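Local coordinates for phenylacetic acid degradation protein PaaI (Thermus thermophilus HB8, PDB 1WLV) that probably hydrolyses acyl-CoA thioesters, being a coenzyme A-binding hot-dog-fold protein of the thioesterase superfamily, at residues G25-D30 and A78-R83; G59-L64 and G112-L117; A82-V87 and Y96-V101. One frame throughout, in Å; residues are numbered along the deposited sequence.

Contact 1. Residues G25-D30 and A78-R83; sequences GEVRAD and ARVEAR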
loop_
_atom_site.group_PDB
_atom_site.type_symbol
_atom_site.label_atom_id
_atom_site.label_comp_id
_atom_site.label_asym_id
_atom_site.label_seq_id
_atom_site.Cartn_x
_atom_site.Cartn_y
_atom_site.Cartn_z
ATOM N N GLY A 25 0.132 6.637 23.342
ATOM C CA GLY A 25 -0.435 7.966 23.259
ATOM C C GLY A 25 -1.899 7.948 23.654
ATOM O O GLY A 25 -2.453 6.899 23.991
ATOM N N GLU A 26 -2.522 9.119 23.615
ATOM C CA GLU A 26 -3.931 9.258 23.952
ATOM C C GLU A 26 -4.554 10.231 22.961
ATOM O O GLU A 26 -3.953 11.249 22.620
ATOM C CB GLU A 26 -4.085 9.793 25.381
ATOM C CG GLU A 26 -5.523 10.065 25.801
ATOM C CD GLU A 26 -5.639 10.531 27.247
ATOM O OE1 GLU A 26 -6.757 10.885 27.673
ATOM O OE2 GLU A 26 -4.613 10.537 27.959
ATOM N N VAL A 27 -5.746 9.907 22.474
ATOM C CA VAL A 27 -6.427 10.785 21.534
ATOM C C VAL A 27 -6.913 11.997 22.324
ATOM O O VAL A 27 -7.669 11.855 23.286
ATOM C CB VAL A 27 -7.639 10.081 20.883
ATOM C CG1 VAL A 27 -8.335 11.023 19.903
ATOM C CG2 VAL A 27 -7.180 8.812 20.177
ATOM N N ARG A 28 -6.466 13.180 21.921
ATOM C CA ARG A 28 -6.849 14.416 22.592
ATOM C C ARG A 28 -7.806 15.216 21.725
ATOM O O ARG A 28 -8.031 14.883 20.563
ATOM C CB ARG A 28 -5.608 15.262 22.892
ATOM C CG ARG A 28 -4.559 14.536 23.723
ATOM C CD ARG A 28 -3.387 15.442 24.071
ATOM N NE ARG A 28 -2.818 16.086 22.888
ATOM C CZ ARG A 28 -1.537 16.416 22.758
ATOM N NH1 ARG A 28 -0.680 16.155 23.737
ATOM N NH2 ARG A 28 -1.113 17.016 21.656
ATOM N N ALA A 29 -8.363 16.278 22.298
ATOM C CA ALA A 29 -9.296 17.134 21.580
ATOM C C ALA A 29 -8.678 17.690 20.295
ATOM O O ALA A 29 -9.371 17.869 19.295
ATOM C CB ALA A 29 -9.742 18.286 22.487
ATOM N N ASP A 30 -7.375 17.958 20.325
ATOM C CA ASP A 30 -6.692 18.516 19.160
ATOM C C ASP A 30 -6.301 17.483 18.100
ATOM O O ASP A 30 -5.660 17.823 17.103
ATOM C CB ASP A 30 -5.453 19.308 19.605
ATOM C CG ASP A 30 -4.405 18.441 20.283
ATOM O OD1 ASP A 30 -4.744 17.707 21.232
ATOM O OD2 ASP A 30 -3.229 18.506 19.874
ATOM N N ALA A 78 -9.372 8.033 24.308
ATOM C CA ALA A 78 -8.898 6.686 24.029
ATOM C C ALA A 78 -7.385 6.557 24.155
ATOM O O ALA A 78 -6.631 7.360 23.596
ATOM C CB ALA A 78 -9.334 6.261 22.639
ATOM N N ARG A 79 -6.953 5.544 24.901
ATOM C CA ARG A 79 -5.533 5.261 25.086
ATOM C C ARG A 79 -5.138 4.365 23.926
ATOM O O ARG A 79 -5.834 3.394 23.619
ATOM C CB ARG A 79 -5.285 4.514 26.396
ATOM C CG ARG A 79 -5.459 5.344 27.655
ATOM C CD ARG A 79 -5.132 4.495 28.875
ATOM N NE ARG A 79 -3.826 3.850 28.748
ATOM C CZ ARG A 79 -3.359 2.925 29.583
ATOM N NH1 ARG A 79 -4.090 2.529 30.615
ATOM N NH2 ARG A 79 -2.161 2.392 29.383
ATOM N N VAL A 80 -4.016 4.677 23.292
ATOM C CA VAL A 80 -3.567 3.902 22.147
ATOM C C VAL A 80 -2.108 3.487 22.262
ATOM O O VAL A 80 -1.304 4.183 22.876
ATOM C CB VAL A 80 -3.737 4.714 20.845
ATOM C CG1 VAL A 80 -5.186 5.116 20.667
ATOM C CG2 VAL A 80 -2.866 5.961 20.895
ATOM N N GLU A 81 -1.787 2.343 21.668
ATOM C CA GLU A 81 -0.429 1.813 21.651
ATOM C C GLU A 81 -0.109 1.289 20.256
ATOM O O GLU A 81 -0.954 0.680 19.604
ATOM C CB GLU A 81 -0.264 0.667 22.659
ATOM C CG GLU A 81 -0.070 1.114 24.097
ATOM C CD GLU A 81 0.178 -0.047 25.050
ATOM O OE1 GLU A 81 0.396 0.211 26.249
ATOM O OE2 GLU A 81 0.158 -1.215 24.604
ATOM N N ALA A 82 1.110 1.548 19.799
ATOM C CA ALA A 82 1.554 1.074 18.501
ATOM C C ALA A 82 2.782 0.213 18.750
ATOM O O ALA A 82 3.766 0.681 19.318
ATOM C CB ALA A 82 1.908 2.241 17.593
ATOM N N ARG A 83 2.711 -1.046 18.339
ATOM C CA ARG A 83 3.826 -1.961 18.518
ATOM C C ARG A 83 4.391 -2.350 17.164
ATOM O O ARG A 83 3.702 -2.948 16.341
ATOM C CB ARG A 83 3.378 -3.211 19.279
ATOM C CG ARG A 83 4.479 -4.249 19.430
ATOM C CD ARG A 83 4.142 -5.267 20.506
ATOM N NE ARG A 83 5.158 -6.311 20.597
ATOM C CZ ARG A 83 5.334 -7.261 19.685
ATOM N NH1 ARG A 83 4.556 -7.303 18.611
ATOM N NH2 ARG A 83 6.288 -8.169 19.846
#
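Gly-25 and Val-80 grip each other through both of their peptide groups, an antiparallel hydrogen-bonded pair where strand 20-26 runs out beside the start of strand 79-89 in the hot-dog sheet. Val-80 N reaches Gly-25 O at 2.8 Å in an almost straight bond, 174° at the hydrogen, while Gly-25 N returns to Val-80 O at 2.9 Å. The third bond belongs to the residue just past the strand: Val-27 N points to Ala-78 O at 2.9 Å. The same oxygen also takes a CA-H...O contact from Glu-26 CA at 3.3 Å, so Ala-78 O is approached by two consecutive residues. Just beyond the paired residues, Arg-28 holds Asp-30 side-on from the syn sides of its carboxylate, NE to OD1 at 3.0 Å and NH2 to OD2; NH2 also bonds Ala-8 O.

Between the backbone bonds Glu-26 faces Arg-79 as a non-hydrogen-bonded pair, both side chains rising on the exposed face. They make no salt bridge: Glu-26 OE2 stays 6.8 Å from Arg-79 NE. With CG anti to the backbone N (chi1 176°) and the chain extended beyond it, the glutamate stands its carboxylate up off the sheet surface, not across to Arg-79, and its CG merely passes near Ala-78 O.

The packing gathers round Val-27 and Val-80, both buried. The CG2 branch of Val-27 meets the methyl of Ala-78 and, at 4.2 Å, Val-80 CG1. Helix 40-55, the hot-dog's central helix, closes this inner side, with Phe-42 against Val-27 and Leu-46 against Val-80. Gly-25 offers no side chain here, and Val-80 lays its other methyl directly over the glycine backbone: CG2, held between its own backbone N and carbonyl carbon, stands 3.3 Å from Gly-25 O.

Contact 2. Residues G59-L64 and G112-L117; sequences GPAVAL and GTVFRL. With COA (coenzyme A), chain J.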
loop_
_atom_site.group_PDB
_atom_site.type_symbol
_atom_site.label_atom_id
_atom_site.label_comp_id
_atom_site.label_asym_id
_atom_site.label_seq_id
_atom_site.Cartn_x
_atom_site.Cartn_y
_atom_site.Cartn_z
ATOM N N GLY A 59 20.260 1.212 12.385
ATOM C CA GLY A 59 21.139 2.165 11.732
ATOM C C GLY A 59 20.279 3.239 11.093
ATOM O O GLY A 59 19.052 3.134 11.124
ATOM N N PRO A 60 20.882 4.280 10.499
ATOM C CA PRO A 60 20.107 5.353 9.870
ATOM C C PRO A 60 19.141 4.858 8.797
ATOM O O PRO A 60 19.543 4.195 7.843
ATOM C CB PRO A 60 21.190 6.279 9.311
ATOM C CG PRO A 60 22.328 5.338 9.026
ATOM C CD PRO A 60 22.325 4.469 10.259
ATOM N N ALA A 61 17.864 5.189 8.965
ATOM C CA ALA A 61 16.840 4.780 8.010
ATOM C C ALA A 61 15.732 5.824 7.890
ATOM O O ALA A 61 15.420 6.525 8.855
ATOM C CB ALA A 61 16.249 3.437 8.430
ATOM N N VAL A 62 15.143 5.925 6.700
ATOM C CA VAL A 62 14.051 6.868 6.469
ATOM C C VAL A 62 12.856 6.140 5.853
ATOM O O VAL A 62 13.021 5.136 5.164
ATOM C CB VAL A 62 14.482 8.017 5.526
ATOM C CG1 VAL A 62 15.623 8.813 6.161
ATOM C CG2 VAL A 62 14.904 7.455 4.179
ATOM N N ALA A 63 11.655 6.650 6.104
ATOM C CA ALA A 63 10.442 6.034 5.579
ATOM C C ALA A 63 10.420 6.083 4.056
ATOM O O ALA A 63 10.621 7.141 3.463
ATOM C CB ALA A 63 9.216 6.740 6.145
ATOM N N LEU A 64 10.175 4.933 3.432
ATOM C CA LEU A 64 10.120 4.835 1.975
ATOM C C LEU A 64 8.679 4.663 1.480
ATOM O O LEU A 64 8.152 5.510 0.754
ATOM C CB LEU A 64 10.966 3.652 1.507
ATOM C CG LEU A 64 11.206 3.556 0.002
ATOM C CD1 LEU A 64 11.935 4.808 -0.470
ATOM C CD2 LEU A 64 12.025 2.308 -0.309
ATOM N N GLY A 112 5.200 -0.840 6.908
ATOM C CA GLY A 112 6.160 0.109 6.380
ATOM C C GLY A 112 7.523 -0.427 6.008
ATOM O O GLY A 112 8.039 -1.368 6.615
ATOM N N THR A 113 8.106 0.185 4.985
ATOM C CA THR A 113 9.427 -0.199 4.527
ATOM C C THR A 113 10.324 1.029 4.574
ATOM O O THR A 113 9.928 2.114 4.143
ATOM C CB THR A 113 9.376 -0.756 3.091
ATOM O OG1 THR A 113 8.589 -1.955 3.078
ATOM C CG2 THR A 113 10.773 -1.068 2.583
ATOM N N VAL A 114 11.520 0.863 5.130
ATOM C CA VAL A 114 12.468 1.964 5.207
ATOM C C VAL A 114 13.591 1.741 4.222
ATOM O O VAL A 114 13.816 0.622 3.749
ATOM C CB VAL A 114 13.131 2.095 6.601
ATOM C CG1 VAL A 114 12.111 2.494 7.640
ATOM C CG2 VAL A 114 13.818 0.783 6.977
ATOM N N PHE A 115 14.285 2.828 3.918
ATOM C CA PHE A 115 15.434 2.800 3.034
ATOM C C PHE A 115 16.584 3.016 4.014
ATOM O O PHE A 115 16.592 4.005 4.748
ATOM C CB PHE A 115 15.349 3.951 2.022
ATOM C CG PHE A 115 16.536 4.048 1.104
ATOM C CD1 PHE A 115 17.735 4.606 1.544
ATOM C CD2 PHE A 115 16.453 3.593 -0.209
ATOM C CE1 PHE A 115 18.834 4.709 0.688
ATOM C CE2 PHE A 115 17.548 3.691 -1.075
ATOM C CZ PHE A 115 18.740 4.252 -0.624
ATOM N N ARG A 116 17.529 2.081 4.048
ATOM C CA ARG A 116 18.659 2.179 4.970
ATOM C C ARG A 116 19.795 2.988 4.355
ATOM O O ARG A 116 20.464 2.529 3.434
ATOM C CB ARG A 116 19.143 0.773 5.348
ATOM C CG ARG A 116 18.048 -0.100 5.953
ATOM C CD ARG A 116 18.584 -1.444 6.420
ATOM N NE ARG A 116 19.507 -1.305 7.542
ATOM C CZ ARG A 116 20.323 -2.268 7.963
ATOM N NH1 ARG A 116 20.333 -3.445 7.353
ATOM N NH2 ARG A 116 21.132 -2.051 8.992
ATOM N N LEU A 117 20.003 4.194 4.878
ATOM C CA LEU A 117 21.040 5.087 4.374
ATOM C C LEU A 117 22.423 4.459 4.445
ATOM O O LEU A 117 22.717 3.792 5.458
ATOM C CB LEU A 117 21.025 6.401 5.167
ATOM C CG LEU A 117 19.718 7.197 5.108
ATOM C CD1 LEU A 117 19.781 8.381 6.060
ATOM C CD2 LEU A 117 19.471 7.663 3.686
HETATM N N1A COA J . 19.258 16.890 2.297
HETATM C C2A COA J . 18.557 17.514 1.312
HETATM N N3A COA J . 18.079 16.758 0.286
HETATM C C4A COA J . 18.252 15.416 0.176
HETATM C C5A COA J . 18.986 14.754 1.209
HETATM C C6A COA J . 19.464 15.546 2.244
HETATM N N6A COA J . 20.173 14.959 3.251
HETATM N N7A COA J . 19.041 13.404 0.903
HETATM C C8A COA J . 18.370 13.297 -0.252
HETATM N N9A COA J . 17.879 14.447 -0.738
HETATM C C1B COA J . 17.139 14.475 -1.999
HETATM C C2B COA J . 17.920 14.654 -3.311
HETATM O O2B COA J . 18.570 15.914 -3.470
HETATM C C3B COA J . 16.869 14.314 -4.374
HETATM O O3B COA J . 15.979 15.427 -4.636
HETATM P P3B COA J . 16.192 16.090 -6.042
HETATM O O7A COA J . 15.944 15.057 -7.182
HETATM O O8A COA J . 17.645 16.641 -6.166
HETATM O O9A COA J . 15.129 17.221 -6.041
HETATM C C4B COA J . 16.151 13.148 -3.660
HETATM O O4B COA J . 16.163 13.467 -2.270
HETATM C C5B COA J . 16.803 11.750 -3.872
HETATM O O5B COA J . 18.153 11.592 -3.323
HETATM P P1A COA J . 19.298 10.767 -3.988
HETATM O O1A COA J . 19.003 10.460 -5.476
HETATM O O2A COA J . 20.601 11.599 -3.784
HETATM O O3A COA J . 19.544 9.441 -3.207
HETATM P P2A COA J . 18.628 8.204 -2.937
HETATM O O4A COA J . 18.226 7.574 -4.263
HETATM O O5A COA J . 19.480 7.249 -2.077
HETATM O O6A COA J . 17.373 8.613 -2.083
HETATM C CBP COA J . 15.673 8.182 -0.391
HETATM C CCP COA J . 16.386 7.626 -1.630
HETATM C CDP COA J . 14.631 7.146 0.079
HETATM C CEP COA J . 16.758 8.322 0.707
HETATM C CAP COA J . 15.036 9.523 -0.828
HETATM O OAP COA J . 14.060 9.270 -1.848
HETATM C C9P COA J . 14.406 10.354 0.294
HETATM O O9P COA J . 15.058 11.161 0.952
HETATM N N8P COA J . 13.094 10.106 0.481
HETATM C C7P COA J . 12.360 10.826 1.522
HETATM C C6P COA J . 12.449 10.119 2.885
HETATM C C5P COA J . 11.671 10.907 3.925
HETATM O O5P COA J . 11.817 12.117 4.077
HETATM N N4P COA J . 10.826 10.131 4.637
HETATM C C3P COA J . 9.963 10.664 5.701
HETATM C C2P COA J . 10.752 11.126 6.938
HETATM S S1P COA J . 11.744 9.803 7.671
HETATM O O HOH W 1 18.571 0.814 9.313
HETATM O O HOH W 2 21.297 2.122 7.848
#
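Phe-115 and Val-62 stand on one face of the antiparallel hot-dog sheet, an opposed pair on strands 105-116 and 61-70, and coenzyme A lies against them. Val-62 CG2 approaches Phe-115 CB at 4.1 Å, close to the root of the aromatic side chain. The ring itself leads off from the neighbouring strand, because its CG is anti to the backbone N (chi1 177°), and coenzyme A spreads over one face, with CCP 4.1 Å above the plane over the ring centre. Leu-64 comes in beside the same phenylalanine, its CD1 also touching the CDP methyl of coenzyme A. Leu-117 crosses Val-62 at about a right angle, resting CD1 between Val-62 CG1 and Pro-60 CB.

On the reverse face, Ala-61 CB packs against Val-114 CB at 3.9 Å; Phe-51 of helix 40-55 also touches Val-114. Arg-116 leaves from that face too: its NH1 bonds Ser-90 O, and its NE donates at 2.9 Å to a water that bridges the segments through a weak bond to Gly-59 O.

Behind the side chains, Val-62 and Phe-115 exchange both backbone bonds, Phe-115 N to Val-62 O being 2.9 Å. Leu-64 N adds a bond to Thr-113 O. Neighbouring subunits complete the coenzyme A site, including Ser-90 and Arg-92 of the third subunit and Phe-71 of the second; from this strand pair, the pantetheine nitrogen N4P donates to Ala-63 O at 3.2 Å.

Contact 3. Residues A82-V87 and Y96-V101; sequences ARAVEV and YRVEVV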
loop_
_atom_site.group_PDB
_atom_site.type_symbol
_atom_site.label_atom_id
_atom_site.label_comp_id
_atom_site.label_asym_id
_atom_site.label_seq_id
_atom_site.Cartn_x
_atom_site.Cartn_y
_atom_site.Cartn_z
ATOM N N ALA A 82 1.110 1.548 19.799
ATOM C CA ALA A 82 1.554 1.074 18.501
ATOM C C ALA A 82 2.782 0.213 18.750
ATOM O O ALA A 82 3.766 0.681 19.318
ATOM C CB ALA A 82 1.908 2.241 17.593
ATOM N N ARG A 83 2.711 -1.046 18.339
ATOM C CA ARG A 83 3.826 -1.961 18.518
ATOM C C ARG A 83 4.391 -2.350 17.164
ATOM O O ARG A 83 3.702 -2.948 16.341
ATOM C CB ARG A 83 3.378 -3.211 19.279
ATOM C CG ARG A 83 4.479 -4.249 19.430
ATOM C CD ARG A 83 4.142 -5.267 20.506
ATOM N NE ARG A 83 5.158 -6.311 20.597
ATOM C CZ ARG A 83 5.334 -7.261 19.685
ATOM N NH1 ARG A 83 4.556 -7.303 18.611
ATOM N NH2 ARG A 83 6.288 -8.169 19.846
ATOM N N ALA A 84 5.652 -2.000 16.943
ATOM C CA ALA A 84 6.315 -2.291 15.686
ATOM C C ALA A 84 7.185 -3.532 15.785
ATOM O O ALA A 84 7.950 -3.694 16.741
ATOM C CB ALA A 84 7.164 -1.096 15.266
ATOM N N VAL A 85 7.060 -4.410 14.795
ATOM C CA VAL A 85 7.857 -5.628 14.744
ATOM C C VAL A 85 8.482 -5.747 13.362
ATOM O O VAL A 85 7.859 -5.431 12.349
ATOM C CB VAL A 85 7.013 -6.889 15.032
ATOM C CG1 VAL A 85 6.335 -6.754 16.382
ATOM C CG2 VAL A 85 5.992 -7.106 13.931
ATOM N N GLU A 86 9.723 -6.209 13.335
ATOM C CA GLU A 86 10.472 -6.361 12.097
ATOM C C GLU A 86 10.065 -7.645 11.377
ATOM O O GLU A 86 10.104 -8.727 11.961
ATOM C CB GLU A 86 11.959 -6.391 12.441
ATOM C CG GLU A 86 12.910 -6.134 11.303
ATOM C CD GLU A 86 14.325 -5.958 11.810
ATOM O OE1 GLU A 86 14.977 -6.971 12.134
ATOM O OE2 GLU A 86 14.775 -4.801 11.911
ATOM N N VAL A 87 9.659 -7.525 10.114
ATOM C CA VAL A 87 9.269 -8.703 9.345
ATOM C C VAL A 87 10.349 -9.069 8.337
ATOM O O VAL A 87 10.423 -10.210 7.882
ATOM C CB VAL A 87 7.918 -8.494 8.619
ATOM C CG1 VAL A 87 6.806 -8.305 9.648
ATOM C CG2 VAL A 87 7.993 -7.296 7.701
ATOM N N TYR A 96 8.490 -3.381 8.397
ATOM C CA TYR A 96 7.909 -3.575 9.719
ATOM C C TYR A 96 6.393 -3.580 9.726
ATOM O O TYR A 96 5.751 -2.869 8.950
ATOM C CB TYR A 96 8.372 -2.466 10.674
ATOM C CG TYR A 96 9.869 -2.377 10.816
ATOM C CD1 TYR A 96 10.660 -1.886 9.775
ATOM C CD2 TYR A 96 10.504 -2.866 11.955
ATOM C CE1 TYR A 96 12.051 -1.897 9.864
ATOM C CE2 TYR A 96 11.891 -2.883 12.054
ATOM C CZ TYR A 96 12.657 -2.402 11.005
ATOM O OH TYR A 96 14.028 -2.463 11.088
ATOM N N ARG A 97 5.832 -4.395 10.610
ATOM C CA ARG A 97 4.391 -4.451 10.789
ATOM C C ARG A 97 4.151 -3.690 12.086
ATOM O O ARG A 97 4.847 -3.919 13.078
ATOM C CB ARG A 97 3.886 -5.893 10.943
ATOM C CG ARG A 97 2.489 -5.960 11.564
ATOM C CD ARG A 97 1.848 -7.345 11.502
ATOM N NE ARG A 97 2.640 -8.384 12.152
ATOM C CZ ARG A 97 3.338 -9.308 11.498
ATOM N NH1 ARG A 97 3.340 -9.323 10.171
ATOM N NH2 ARG A 97 4.029 -10.219 12.170
ATOM N N VAL A 98 3.196 -2.770 12.074
ATOM C CA VAL A 98 2.886 -2.005 13.276
ATOM C C VAL A 98 1.401 -2.107 13.577
ATOM O O VAL A 98 0.569 -1.687 12.776
ATOM C CB VAL A 98 3.253 -0.512 13.119
ATOM C CG1 VAL A 98 2.957 0.230 14.416
ATOM C CG2 VAL A 98 4.725 -0.372 12.739
ATOM N N GLU A 99 1.067 -2.682 14.729
ATOM C CA GLU A 99 -0.331 -2.817 15.111
ATOM C C GLU A 99 -0.714 -1.683 16.044
ATOM O O GLU A 99 -0.003 -1.397 17.010
ATOM C CB GLU A 99 -0.581 -4.150 15.820
ATOM C CG GLU A 99 -0.163 -5.383 15.037
ATOM C CD GLU A 99 -0.600 -6.667 15.718
ATOM O OE1 GLU A 99 -0.561 -6.719 16.966
ATOM O OE2 GLU A 99 -0.972 -7.625 15.010
ATOM N N VAL A 100 -1.833 -1.032 15.743
ATOM C CA VAL A 100 -2.331 0.063 16.564
ATOM C C VAL A 100 -3.470 -0.526 17.376
ATOM O O VAL A 100 -4.478 -0.965 16.823
ATOM C CB VAL A 100 -2.845 1.227 15.702
ATOM C CG1 VAL A 100 -3.357 2.349 16.590
ATOM C CG2 VAL A 100 -1.718 1.737 14.806
ATOM N N VAL A 101 -3.300 -0.535 18.692
ATOM C CA VAL A 101 -4.285 -1.131 19.579
ATOM C C VAL A 101 -4.811 -0.204 20.661
ATOM O O VAL A 101 -4.069 0.592 21.234
ATOM C CB VAL A 101 -3.681 -2.378 20.270
ATOM C CG1 VAL A 101 -4.726 -3.051 21.158
ATOM C CG2 VAL A 101 -3.148 -3.345 19.220
#
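Ala-82 opens the hairpin pairing by setting its CB against Val-98 CG1 at 3.9 Å, on the face turned to helix 40-55. Next, Arg-83 pairs with Glu-99 through two backbone bonds, Arg-83 N to Glu-99 O being 3.0 Å; their side chains rise on the other face without a salt bridge. Ala-84 returns inward and meets the second branch of Val-98: CB to CG2 is 3.6 Å, so the two branches of Val-98 fork across the two alanines. Val-85 exchanges backbone bonds with Arg-97, and its CG2 also packs against Arg-97 CB.

Glu-86 runs side by side with Tyr-96, the carboxylate and ring planes 63° apart. Its CG, anti to the backbone N (chi1 -163°), lies 3.5 Å from Tyr-96 CE2, and OE2 comes within 2.6 Å of Tyr-96 OH. The other oxygen, OE1, makes a salt bridge to Arg-58. At the corner of the chain, Val-87 places CG1 over one face of the Arg-97 guanidinium, 3.7 Å from NH1.

These two central strands lie between strands 20-26 and 105-116, with Leu-46, Ala-47 and Ser-55 of helix 40-55 packed against the inner face.

Overall arrangement
All three contacts belong to one antiparallel sheet. Contacts 1 and 3 share strand 79-89 and join through Glu-81 O and Val-101 N; contact 3 meets contact 2 where Tyr-96 N reaches Gly-112 O. Contact 3 lies nearest the centre of the chain; contacts 1 and 2 lie on opposite sides of it, their centres about 25 Å apart. Contact 1 is a short, partly exposed pairing where one strand ends and the other begins, largely backbone-bonded. Contact 3 packs alanines and valines on its helix side, with a Glu-Tyr pair at one end, and mostly charged side chains on the other. Contact 2, the most buried, puts apolar side chains against coenzyme A, and neighbouring subunits finish the site.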